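Local coordinates for protein TIR domain-containing adapter molecule 1 (Homo sapiens, PDB 4BSX) that acts as an adaptor in Toll-like receptor signalling that induces interferon-beta, and has a helical N-terminal domain structurally similar to IFIT proteins, at residues P9-A14 against A100-L105; L46-L51 against I62-L67; D70-L75 against P93-A98. The protein carries 2 engineered substitutions. All coordinates share one frame; numbering follows the deposited sequence.

Contact 1: residues P9-A14 against A100-L105; sequences PSLPSA and ARLYHL
Leu11 and Leu102 meet at the apolar centre, methyl to methyl, with Leu11 CD2 4.0 Å from Leu102 CD1. The two side chains cross at a slant. Met49, a selenomethionine in helix 43-53, packs on both of them. Next to this pair, Tyr103 reaches from helix 96-108 toward the start of helix 11-19 and buries more of its surface here than any other residue. Pro9 lies over one face of its ring in a CH-pi contact. Pro9 CB is 4.1 Å from the centroid of the Tyr103 ring and 14° off the ring normal, displaced toward the rim that carries the hydroxyl. Ala14 CB approaches the same ring obliquely, 3.9 Å from Tyr103 CE1. The carbonyl oxygen Ser10 O sits at the ring edge, in its plane.

The polar edge begins at the phenol oxygen. Ser10 N gives Tyr103 OH a weak hydrogen bond of 3.4 Å that is nearly straight at 163°. Ser13 CB presses on the same oxygen. Ser13 OG stands beside its own backbone N (chi1 -76°), toward the Ser10 side chain. Beyond it, Ser10 OG accepts from Ser13 N at 3.1 Å and closes the first turn of the helix. The arrangement is an N-capped helix start, with serine as the N-cap, packed against the middle of another helix in an all-helical domain.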
ATOM      1  N   PRO A   9     -10.757  -5.654  -0.938  1.00 33.55           N
ATOM      2  CA  PRO A   9      -9.399  -5.087  -1.041  1.00 23.53           C
ATOM      3  C   PRO A   9      -8.905  -4.573   0.300  1.00 19.50           C
ATOM      4  O   PRO A   9      -9.590  -3.805   0.981  1.00 21.09           O
ATOM      5  CB  PRO A   9      -9.559  -3.927  -2.033  1.00 24.81           C
ATOM      6  CG  PRO A   9     -10.950  -4.048  -2.567  1.00 32.67           C
ATOM      7  CD  PRO A   9     -11.748  -4.760  -1.553  1.00 38.13           C
ATOM      8  N   SER A  10      -7.728  -5.012   0.704  1.00 20.09           N
ATOM      9  CA  SER A  10      -7.302  -4.763   2.073  1.00 19.71           C
ATOM     10  C   SER A  10      -5.829  -4.986   2.210  1.00 16.58           C
ATOM     11  O   SER A  10      -5.176  -5.550   1.299  1.00 15.82           O
ATOM     12  CB  SER A  10      -8.063  -5.679   3.056  1.00 21.16           C
ATOM     13  OG  SER A  10      -7.672  -7.023   2.909  1.00 13.21           O
ATOM     14  N   LEU A  11      -5.292  -4.532   3.340  1.00  8.96           N
ATOM     15  CA  LEU A  11      -3.879  -4.699   3.587  1.00 12.53           C
ATOM     16  C   LEU A  11      -3.561  -6.187   3.594  1.00 15.25           C
ATOM     17  O   LEU A  11      -2.706  -6.607   2.847  1.00 19.86           O
ATOM     18  CB  LEU A  11      -3.461  -4.031   4.894  1.00 14.55           C
ATOM     19  CG  LEU A  11      -2.536  -2.841   4.745  1.00 16.83           C
ATOM     20  CD1 LEU A  11      -2.058  -2.411   6.108  1.00  9.73           C
ATOM     21  CD2 LEU A  11      -1.336  -3.111   3.787  1.00 17.77           C
ATOM     22  N   PRO A  12      -4.269  -6.991   4.420  1.00 22.56           N
ATOM     23  CA  PRO A  12      -3.962  -8.438   4.441  1.00 15.11           C
ATOM     24  C   PRO A  12      -4.136  -9.117   3.077  1.00 13.67           C
ATOM     25  O   PRO A  12      -3.386 -10.028   2.743  1.00 12.44           O
ATOM     26  CB  PRO A  12      -4.987  -9.021   5.453  1.00 13.00           C
ATOM     27  CG  PRO A  12      -5.465  -7.868   6.271  1.00 17.02           C
ATOM     28  CD  PRO A  12      -5.334  -6.626   5.390  1.00 18.18           C
ATOM     29  N   SER A  13      -5.130  -8.700   2.303  1.00 12.38           N
ATOM     30  CA  SER A  13      -5.331  -9.298   0.982  1.00 19.25           C
ATOM     31  C   SER A  13      -4.218  -8.923   0.002  1.00 19.22           C
ATOM     32  O   SER A  13      -3.868  -9.722  -0.825  1.00 11.21           O
ATOM     33  CB  SER A  13      -6.675  -8.931   0.365  1.00 15.23           C
ATOM     34  OG  SER A  13      -7.711  -9.679   0.966  1.00 18.20           O
ATOM     35  N   ALA A  14      -3.698  -7.702   0.098  1.00 22.08           N
ATOM     36  CA  ALA A  14      -2.568  -7.295  -0.713  1.00 15.32           C
ATOM     37  C   ALA A  14      -1.364  -8.154  -0.346  1.00 17.95           C
ATOM     38  O   ALA A  14      -0.624  -8.589  -1.219  1.00 19.44           O
ATOM     39  CB  ALA A  14      -2.246  -5.817  -0.515  1.00 12.47           C
ATOM     40  N   ALA A 100      -5.716   1.637  -1.864  1.00 11.18           N
ATOM     41  CA  ALA A 100      -5.940   1.974  -3.293  1.00 15.95           C
ATOM     42  C   ALA A 100      -4.623   2.093  -4.144  1.00 15.23           C
ATOM     43  O   ALA A 100      -4.520   1.588  -5.268  1.00 10.46           O
ATOM     44  CB  ALA A 100      -6.732   3.286  -3.384  1.00 12.28           C
ATOM     45  N   ARG A 101      -3.634   2.786  -3.583  1.00 10.48           N
ATOM     46  CA  ARG A 101      -2.371   3.006  -4.236  1.00  7.74           C
ATOM     47  C   ARG A 101      -1.611   1.643  -4.439  1.00 12.08           C
ATOM     48  O   ARG A 101      -1.123   1.304  -5.535  1.00  6.37           O
ATOM     49  CB  ARG A 101      -1.591   4.002  -3.394  1.00  8.73           C
ATOM     50  CG  ARG A 101      -1.982   5.450  -3.691  1.00 14.68           C
ATOM     51  CD  ARG A 101      -1.204   6.508  -2.881  1.00 12.53           C
ATOM     52  NE  ARG A 101      -1.613   7.850  -3.320  1.00 10.71           N
ATOM     53  CZ  ARG A 101      -1.127   8.992  -2.839  1.00 13.09           C
ATOM     54  NH1 ARG A 101      -0.196   8.970  -1.894  1.00  8.36           N
ATOM     55  NH2 ARG A 101      -1.576  10.166  -3.304  1.00 14.55           N
ATOM     56  N   LEU A 102      -1.550   0.863  -3.371  1.00 12.37           N
ATOM     57  CA  LEU A 102      -1.050  -0.478  -3.420  1.00  6.54           C
ATOM     58  C   LEU A 102      -1.771  -1.316  -4.482  1.00  9.52           C
ATOM     59  O   LEU A 102      -1.135  -1.985  -5.282  1.00  9.08           O
ATOM     60  CB  LEU A 102      -1.154  -1.120  -2.050  1.00 13.38           C
ATOM     61  CG  LEU A 102      -0.262  -0.501  -0.966  1.00 17.31           C
ATOM     62  CD1 LEU A 102      -0.461  -1.302   0.309  1.00 14.43           C
ATOM     63  CD2 LEU A 102       1.226  -0.442  -1.366  1.00 16.80           C
ATOM     64  N   TYR A 103      -3.091  -1.266  -4.522  1.00  9.91           N
ATOM     65  CA  TYR A 103      -3.793  -2.089  -5.480  1.00  8.91           C
ATOM     66  C   TYR A 103      -3.583  -1.602  -6.881  1.00 16.73           C
ATOM     67  O   TYR A 103      -3.665  -2.396  -7.844  1.00 17.08           O
ATOM     68  CB  TYR A 103      -5.261  -2.208  -5.158  1.00 11.96           C
ATOM     69  CG  TYR A 103      -5.552  -3.435  -4.306  1.00 12.66           C
ATOM     70  CD1 TYR A 103      -5.235  -3.441  -2.965  1.00 10.02           C
ATOM     71  CD2 TYR A 103      -6.094  -4.580  -4.851  1.00 17.77           C
ATOM     72  CE1 TYR A 103      -5.468  -4.515  -2.184  1.00 14.81           C
ATOM     73  CE2 TYR A 103      -6.337  -5.690  -4.056  1.00 13.33           C
ATOM     74  CZ  TYR A 103      -6.020  -5.645  -2.720  1.00 14.22           C
ATOM     75  OH  TYR A 103      -6.247  -6.718  -1.888  1.00 21.07           O
ATOM     76  N   HIS A 104      -3.300  -0.306  -7.021  1.00 10.39           N
ATOM     77  CA  HIS A 104      -3.018   0.182  -8.332  1.00 15.75           C
ATOM     78  C   HIS A 104      -1.733  -0.477  -8.876  1.00 18.26           C
ATOM     79  O   HIS A 104      -1.715  -0.953 -10.000  1.00 14.51           O
ATOM     80  CB  HIS A 104      -2.876   1.687  -8.334  1.00 18.79           C
ATOM     81  CG  HIS A 104      -2.285   2.201  -9.588  1.00 11.56           C
ATOM     82  ND1 HIS A 104      -2.923   2.081 -10.805  1.00 25.23           N
ATOM     83  CD2 HIS A 104      -1.092   2.792  -9.836  1.00 26.38           C
ATOM     84  CE1 HIS A 104      -2.162   2.612 -11.746  1.00 22.26           C
ATOM     85  NE2 HIS A 104      -1.043   3.046 -11.186  1.00 19.28           N
ATOM     86  N   LEU A 105      -0.669  -0.482  -8.073  1.00 16.23           N
ATOM     87  CA  LEU A 105       0.592  -1.115  -8.454  1.00 19.21           C
ATOM     88  C   LEU A 105       0.382  -2.609  -8.691  1.00 17.66           C
ATOM     89  O   LEU A 105       0.869  -3.155  -9.702  1.00 17.88           O
ATOM     90  CB  LEU A 105       1.710  -0.863  -7.413  1.00 13.67           C
ATOM     91  CG  LEU A 105       1.887   0.643  -7.094  1.00 17.04           C
ATOM     92  CD1 LEU A 105       2.849   0.943  -5.902  1.00 18.01           C
ATOM     93  CD2 LEU A 105       2.310   1.381  -8.316  1.00 11.03           C
TER

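Contact 2: residues L46-L51 against I62-L67; sequences LHAMVL and ISLEAL
Ala48 overlaps the branched end of Leu64, its CB 3.7 Å from Leu64 CD2. The contact joins helix 43-53 to helix 57-65, which follow each other in the chain with a short connection. This is a helical hairpin within an all-helical domain described as similar to IFIT proteins. Small residues face each other where the backbones come nearest. The CA atoms of Ala48 and Ser63 are 6.0 Å apart, and Ala48 CB is 4.2 Å from Ser63 CB. Alanine and serine together allow this close approach.

Leu64 leaves its helix beside the facing segment, and its branched end then turns in over Ala48. Ser63 points at helix 43-53 between His47 and Leu51. Its hydroxyl makes no hydrogen bond across the contact. Instead Ser63 OG bonds to Glu59 O, one turn back in its own helix. Leu51 CD1 touches Ser63 OG at 3.8 Å. Within helix 43-53, Leu51 CG also lies over one face of the His47 ring, toward its rim. His47 CG is anti to the backbone N (chi1 170°), which swings the imidazole out to Ser63. There the ring presents its edge, with His47 CD2 3.9 Å from Ser63 OG.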
ATOM      1  N   LEU A  46       5.074  -0.614  -0.749  1.00 13.14           N
ATOM      2  CA  LEU A  46       5.009  -1.910  -1.424  1.00 16.87           C
ATOM      3  C   LEU A  46       6.379  -2.609  -1.512  1.00 15.88           C
ATOM      4  O   LEU A  46       6.468  -3.843  -1.461  1.00 13.49           O
ATOM      5  CB  LEU A  46       4.410  -1.780  -2.815  1.00 12.49           C
ATOM      6  CG  LEU A  46       4.040  -3.120  -3.495  1.00 19.22           C
ATOM      7  CD1 LEU A  46       3.034  -3.929  -2.698  1.00 16.05           C
ATOM      8  CD2 LEU A  46       3.485  -2.889  -4.887  1.00 14.05           C
ATOM      9  N   HIS A  47       7.440  -1.841  -1.630  1.00 13.35           N
ATOM     10  CA  HIS A  47       8.789  -2.426  -1.635  1.00 18.00           C
ATOM     11  C   HIS A  47       9.024  -3.133  -0.295  1.00 12.04           C
ATOM     12  O   HIS A  47       9.538  -4.262  -0.224  1.00  8.68           O
ATOM     13  CB  HIS A  47       9.816  -1.307  -1.886  1.00 12.58           C
ATOM     14  CG  HIS A  47      11.237  -1.715  -1.688  1.00 15.94           C
ATOM     15  ND1 HIS A  47      11.899  -2.563  -2.553  1.00 12.09           N
ATOM     16  CD2 HIS A  47      12.130  -1.372  -0.728  1.00 20.17           C
ATOM     17  CE1 HIS A  47      13.124  -2.770  -2.101  1.00 15.33           C
ATOM     18  NE2 HIS A  47      13.293  -2.050  -1.006  1.00 18.65           N
ATOM     19  N   ALA A  48       8.603  -2.473   0.773  1.00 12.39           N
ATOM     20  CA  ALA A  48       8.826  -2.994   2.137  1.00 16.02           C
ATOM     21  C   ALA A  48       7.999  -4.255   2.402  1.00  9.68           C
ATOM     22  O   ALA A  48       8.472  -5.212   3.038  1.00 12.22           O
ATOM     23  CB  ALA A  48       8.506  -1.901   3.198  1.00 15.58           C
HETATM   24  N   MSE A  49       6.745  -4.238   1.945  1.00 10.68           N
HETATM   25  CA  MSE A  49       5.822  -5.390   2.091  1.00 12.28           C
HETATM   26  C   MSE A  49       6.352  -6.576   1.296  1.00 10.37           C
HETATM   27  O   MSE A  49       6.278  -7.743   1.743  1.00  8.56           O
HETATM   28  CB  MSE A  49       4.422  -5.011   1.626  1.00  5.31           C
HETATM   29  CG  MSE A  49       3.716  -3.999   2.564  1.00 12.25           C
HETATM   30 SE   MSE A  49       2.117  -3.161   1.739  1.00 19.00          SE
HETATM   31  CE  MSE A  49       1.001  -4.656   1.282  1.00 11.03           C
ATOM     32  N   VAL A  50       6.900  -6.282   0.117  1.00 10.40           N
ATOM     33  CA  VAL A  50       7.564  -7.316  -0.725  1.00  8.59           C
ATOM     34  C   VAL A  50       8.692  -7.975   0.033  1.00  5.17           C
ATOM     35  O   VAL A  50       8.770  -9.168   0.085  1.00 10.17           O
ATOM     36  CB  VAL A  50       8.078  -6.723  -2.050  1.00  4.93           C
ATOM     37  CG1 VAL A  50       9.139  -7.658  -2.698  1.00  9.32           C
ATOM     38  CG2 VAL A  50       6.903  -6.524  -2.966  1.00  6.00           C
ATOM     39  N   LEU A  51       9.545  -7.173   0.660  1.00  6.07           N
ATOM     40  CA  LEU A  51      10.634  -7.687   1.485  1.00  7.53           C
ATOM     41  C   LEU A  51      10.129  -8.553   2.657  1.00 11.66           C
ATOM     42  O   LEU A  51      10.706  -9.595   3.004  1.00 12.37           O
ATOM     43  CB  LEU A  51      11.425  -6.501   2.033  1.00  8.00           C
ATOM     44  CG  LEU A  51      12.187  -5.733   0.982  1.00 24.58           C
ATOM     45  CD1 LEU A  51      12.737  -4.418   1.545  1.00 25.88           C
ATOM     46  CD2 LEU A  51      13.303  -6.606   0.463  1.00 14.52           C
ATOM     47  N   ILE A  62      14.389  -1.619   7.935  1.00 19.00           N
ATOM     48  CA  ILE A  62      15.175  -0.431   7.593  1.00 20.71           C
ATOM     49  C   ILE A  62      14.402   0.477   6.632  1.00 15.19           C
ATOM     50  O   ILE A  62      14.380   1.672   6.786  1.00 13.63           O
ATOM     51  CB  ILE A  62      16.547  -0.828   7.028  1.00 26.26           C
ATOM     52  CG1 ILE A  62      17.437  -1.294   8.182  1.00 20.89           C
ATOM     53  CG2 ILE A  62      17.191   0.339   6.279  1.00 21.03           C
ATOM     54  CD1 ILE A  62      18.572  -2.140   7.745  1.00 24.40           C
ATOM     55  N   SER A  63      13.728  -0.128   5.670  1.00 14.47           N
ATOM     56  CA  SER A  63      12.885   0.604   4.754  1.00 12.37           C
ATOM     57  C   SER A  63      11.686   1.253   5.456  1.00 20.68           C
ATOM     58  O   SER A  63      11.239   2.351   5.077  1.00 16.46           O
ATOM     59  CB  SER A  63      12.369  -0.340   3.670  1.00 13.64           C
ATOM     60  OG  SER A  63      13.450  -0.935   2.954  1.00 24.88           O
ATOM     61  N   LEU A  64      11.117   0.585   6.452  1.00 13.91           N
ATOM     62  CA  LEU A  64       9.923   1.157   7.067  1.00 13.33           C
ATOM     63  C   LEU A  64      10.350   2.273   7.982  1.00 14.33           C
ATOM     64  O   LEU A  64       9.638   3.246   8.154  1.00 14.18           O
ATOM     65  CB  LEU A  64       9.120   0.102   7.824  1.00 15.13           C
ATOM     66  CG  LEU A  64       8.429  -0.878   6.860  1.00 14.07           C
ATOM     67  CD1 LEU A  64       8.129  -2.165   7.578  1.00  8.96           C
ATOM     68  CD2 LEU A  64       7.171  -0.267   6.263  1.00  7.51           C
ATOM     69  N   GLU A  65      11.530   2.138   8.579  1.00 14.89           N
ATOM     70  CA  GLU A  65      12.039   3.215   9.421  1.00 16.64           C
ATOM     71  C   GLU A  65      12.228   4.510   8.603  1.00 30.05           C
ATOM     72  O   GLU A  65      12.001   5.600   9.108  1.00 27.23           O
ATOM     73  CB  GLU A  65      13.341   2.818  10.121  1.00 21.03           C
ATOM     74  CG  GLU A  65      14.306   3.998  10.417  1.00 30.50           C
ATOM     75  CD  GLU A  65      13.914   4.837  11.628  1.00 42.26           C
ATOM     76  OE1 GLU A  65      13.102   4.352  12.445  1.00 54.44           O
ATOM     77  OE2 GLU A  65      14.437   5.975  11.763  1.00 41.49           O
ATOM     78  N   ALA A  66      12.625   4.397   7.344  1.00 15.76           N
ATOM     79  CA  ALA A  66      12.750   5.581   6.518  1.00 19.19           C
ATOM     80  C   ALA A  66      11.377   6.139   6.189  1.00 20.80           C
ATOM     81  O   ALA A  66      11.247   7.274   5.720  1.00 22.15           O
ATOM     82  CB  ALA A  66      13.513   5.254   5.238  1.00 14.72           C
ATOM     83  N   LEU A  67      10.333   5.345   6.418  1.00 20.47           N
ATOM     84  CA  LEU A  67       8.983   5.783   6.061  1.00 16.60           C
ATOM     85  C   LEU A  67       8.154   6.224   7.262  1.00 13.41           C
ATOM     86  O   LEU A  67       6.966   6.457   7.131  1.00 15.85           O
ATOM     87  CB  LEU A  67       8.243   4.677   5.270  1.00 13.98           C
ATOM     88  CG  LEU A  67       8.785   4.313   3.877  1.00 16.62           C
ATOM     89  CD1 LEU A  67       8.045   3.139   3.281  1.00  9.60           C
ATOM     90  CD2 LEU A  67       8.714   5.493   2.928  1.00 15.69           C
TER

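Contact 3: residues D70-L75 against P93-A98; sequences DAVARL and PDVSWA
Pro93 is the bump that fills the hollow between Ala71 and Leu75, one turn apart on helix 71-79. Its ring touches both walls. Pro93 CB is 3.9 Å from Ala71 CB, and Pro93 CD is 3.7 Å from Leu75 CD1. Pro93 CG rests against the backbone carbonyl Ala71 O. Leu75 crosses the proline ring at a slant and meets Val95 at about a right angle, with Leu75 CD2 4.0 Å from Val95 CG1. With chi1 at -171° the Leu75 chain runs out opposite its own amide nitrogen, and both methyls reach Pro93 CD while CD2 also reaches Val95. Cutting Leu75 back to alanine would probably open a gap beside Pro93 CD and leave Val95 CG1 without the methyl it packs on.

The contact joins two helix starts of this all-helical domain. Asp70 is the N-cap of helix 71-79, its OD2 accepting from Ala73 N at 2.9 Å. Val95 stands at the N-cap position of helix 96-108.

Val72 is the second bump. Its methyls enter a hollow lined by Pro93, the Asp94 carbonyl, Val95 and Ala98. Both touch Ala98 CB, CG1 of Val72 at 3.9 Å. The Asp94 side chain starts out away from helix 71-79, and its OD2 forms a salt bridge with Arg131.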
ATOM      1  N   ASP A  70       4.974   8.464   7.758  1.00 15.57           N
ATOM      2  CA  ASP A  70       3.701   8.008   7.220  1.00 13.59           C
ATOM      3  C   ASP A  70       3.014   7.006   8.171  1.00 24.38           C
ATOM      4  O   ASP A  70       3.605   5.977   8.554  1.00 17.83           O
ATOM      5  CB  ASP A  70       3.883   7.378   5.841  1.00 15.66           C
ATOM      6  CG  ASP A  70       2.575   6.848   5.271  1.00 17.93           C
ATOM      7  OD1 ASP A  70       1.735   7.676   4.873  1.00 27.35           O
ATOM      8  OD2 ASP A  70       2.369   5.620   5.241  1.00 16.16           O
ATOM      9  N   ALA A  71       1.768   7.321   8.538  1.00 18.49           N
ATOM     10  CA  ALA A  71       1.043   6.597   9.573  1.00 20.51           C
ATOM     11  C   ALA A  71       0.786   5.162   9.161  1.00 20.73           C
ATOM     12  O   ALA A  71       0.848   4.251  10.000  1.00 16.22           O
ATOM     13  CB  ALA A  71      -0.300   7.309   9.908  1.00 21.32           C
ATOM     14  N   VAL A  72       0.507   4.952   7.874  1.00 16.82           N
ATOM     15  CA  VAL A  72       0.255   3.600   7.392  1.00 17.34           C
ATOM     16  C   VAL A  72       1.577   2.798   7.413  1.00 14.42           C
ATOM     17  O   VAL A  72       1.586   1.614   7.776  1.00 13.60           O
ATOM     18  CB  VAL A  72      -0.409   3.592   5.990  1.00 10.68           C
ATOM     19  CG1 VAL A  72      -0.610   2.163   5.490  1.00 13.25           C
ATOM     20  CG2 VAL A  72      -1.733   4.319   6.013  1.00  9.64           C
ATOM     21  N   ALA A  73       2.686   3.435   7.045  1.00 12.68           N
ATOM     22  CA  ALA A  73       3.987   2.749   7.107  1.00 19.81           C
ATOM     23  C   ALA A  73       4.316   2.345   8.561  1.00 16.63           C
ATOM     24  O   ALA A  73       4.953   1.313   8.797  1.00  8.78           O
ATOM     25  CB  ALA A  73       5.094   3.619   6.536  1.00 11.95           C
ATOM     26  N   ARG A  74       3.875   3.170   9.509  1.00 13.13           N
ATOM     27  CA  ARG A  74       4.093   2.917  10.923  1.00 15.30           C
ATOM     28  C   ARG A  74       3.283   1.712  11.395  1.00 13.53           C
ATOM     29  O   ARG A  74       3.803   0.844  12.107  1.00 11.33           O
ATOM     30  CB  ARG A  74       3.724   4.159  11.731  1.00 19.81           C
ATOM     31  CG  ARG A  74       4.754   5.247  11.664  1.00 16.16           C
ATOM     32  CD  ARG A  74       4.594   6.225  12.822  1.00 19.02           C
ATOM     33  NE  ARG A  74       3.287   6.875  12.880  1.00 16.09           N
ATOM     34  CZ  ARG A  74       2.943   8.001  12.236  1.00 23.83           C
ATOM     35  NH1 ARG A  74       3.784   8.611  11.418  1.00 16.10           N
ATOM     36  NH2 ARG A  74       1.721   8.508  12.386  1.00 16.65           N
ATOM     37  N   LEU A  75       2.005   1.680  11.002  1.00 16.18           N
ATOM     38  CA  LEU A  75       1.132   0.548  11.265  1.00 13.68           C
ATOM     39  C   LEU A  75       1.707  -0.765  10.690  1.00 11.42           C
ATOM     40  O   LEU A  75       1.642  -1.814  11.324  1.00 13.71           O
ATOM     41  CB  LEU A  75      -0.243   0.805  10.662  1.00 15.45           C
ATOM     42  CG  LEU A  75      -1.323  -0.236  11.054  1.00 25.72           C
ATOM     43  CD1 LEU A  75      -1.957   0.128  12.427  1.00 15.87           C
ATOM     44  CD2 LEU A  75      -2.426  -0.384   9.999  1.00 24.96           C
ATOM     45  N   PRO A  93      -4.588   4.149  11.772  1.00 18.32           N
ATOM     46  CA  PRO A  93      -4.948   5.083  10.706  1.00 18.01           C
ATOM     47  C   PRO A  93      -5.932   4.437   9.724  1.00 13.31           C
ATOM     48  O   PRO A  93      -6.014   3.204   9.588  1.00 12.85           O
ATOM     49  CB  PRO A  93      -3.619   5.304  10.019  1.00 18.44           C
ATOM     50  CG  PRO A  93      -3.005   3.947  10.072  1.00 16.31           C
ATOM     51  CD  PRO A  93      -3.420   3.348  11.381  1.00 20.38           C
ATOM     52  N   ASP A  94      -6.694   5.294   9.081  1.00 11.40           N
ATOM     53  CA  ASP A  94      -7.424   4.983   7.865  1.00 15.98           C
ATOM     54  C   ASP A  94      -6.396   4.555   6.818  1.00 15.56           C
ATOM     55  O   ASP A  94      -5.463   5.295   6.550  1.00 15.43           O
ATOM     56  CB  ASP A  94      -8.100   6.267   7.387  1.00 25.60           C
ATOM     57  CG  ASP A  94      -8.839   6.088   6.099  1.00 27.48           C
ATOM     58  OD1 ASP A  94      -9.268   4.941   5.814  1.00 21.92           O
ATOM     59  OD2 ASP A  94      -8.997   7.111   5.394  1.00 24.83           O
ATOM     60  N   VAL A  95      -6.551   3.351   6.264  1.00 19.28           N
ATOM     61  CA  VAL A  95      -5.583   2.814   5.309  1.00 14.96           C
ATOM     62  C   VAL A  95      -6.125   2.811   3.869  1.00 12.90           C
ATOM     63  O   VAL A  95      -5.483   2.304   2.967  1.00  9.91           O
ATOM     64  CB  VAL A  95      -5.094   1.367   5.708  1.00  8.47           C
ATOM     65  CG1 VAL A  95      -4.546   1.360   7.127  1.00  8.67           C
ATOM     66  CG2 VAL A  95      -6.194   0.290   5.463  1.00  7.35           C
ATOM     67  N   SER A  96      -7.298   3.379   3.635  1.00 13.75           N
ATOM     68  CA  SER A  96      -8.012   3.091   2.392  1.00  9.58           C
ATOM     69  C   SER A  96      -7.292   3.664   1.152  1.00 15.03           C
ATOM     70  O   SER A  96      -7.308   3.050   0.075  1.00  8.96           O
ATOM     71  CB  SER A  96      -9.445   3.609   2.492  1.00 14.03           C
ATOM     72  OG  SER A  96      -9.456   5.034   2.551  1.00 20.80           O
ATOM     73  N   TRP A  97      -6.615   4.800   1.325  1.00 11.02           N
ATOM     74  CA  TRP A  97      -5.975   5.512   0.221  1.00 14.16           C
ATOM     75  C   TRP A  97      -4.681   4.769  -0.122  1.00 14.06           C
ATOM     76  O   TRP A  97      -4.380   4.489  -1.268  1.00  8.73           O
ATOM     77  CB  TRP A  97      -5.691   6.977   0.604  1.00  8.96           C
ATOM     78  CG  TRP A  97      -5.357   7.898  -0.576  1.00 14.17           C
ATOM     79  CD1 TRP A  97      -4.969   7.526  -1.832  1.00 15.99           C
ATOM     80  CD2 TRP A  97      -5.409   9.334  -0.587  1.00 17.10           C
ATOM     81  NE1 TRP A  97      -4.771   8.641  -2.623  1.00 14.72           N
ATOM     82  CE2 TRP A  97      -5.031   9.762  -1.881  1.00 18.51           C
ATOM     83  CE3 TRP A  97      -5.738  10.302   0.373  1.00 16.67           C
ATOM     84  CZ2 TRP A  97      -4.968  11.120  -2.238  1.00 20.88           C
ATOM     85  CZ3 TRP A  97      -5.657  11.645   0.026  1.00  9.33           C
ATOM     86  CH2 TRP A  97      -5.290  12.041  -1.272  1.00 18.34           C
ATOM     87  N   ALA A  98      -3.918   4.474   0.915  1.00 13.61           N
ATOM     88  CA  ALA A  98      -2.741   3.652   0.803  1.00 12.69           C
ATOM     89  C   ALA A  98      -3.091   2.333   0.132  1.00 12.17           C
ATOM     90  O   ALA A  98      -2.414   1.875  -0.785  1.00 11.55           O
ATOM     91  CB  ALA A  98      -2.174   3.403   2.188  1.00 11.79           C
TER

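How the contacts relate
From the N terminus, residues 9-14 open the largest loop, which contact 1 closes 86 residues later on helix 96-108. Contacts 2 and 3 are both nested inside it and lie in series, without crossing. Contact 2 closes a short loop between helices 43-53 and 57-65. Contact 3 then closes the loop from helix 71-79 to the start of helix 96-108. Contacts 1 and 3 thus share helix 96-108. Contacts 1 and 2 touch through Leu46 and Met49, which pack against Leu102. Contacts 2 and 3 meet where Leu64 and Leu67 press on Ala73. Between them they tie helices 11-19, 43-53, 57-65, 71-79 and 96-108 into one bundle.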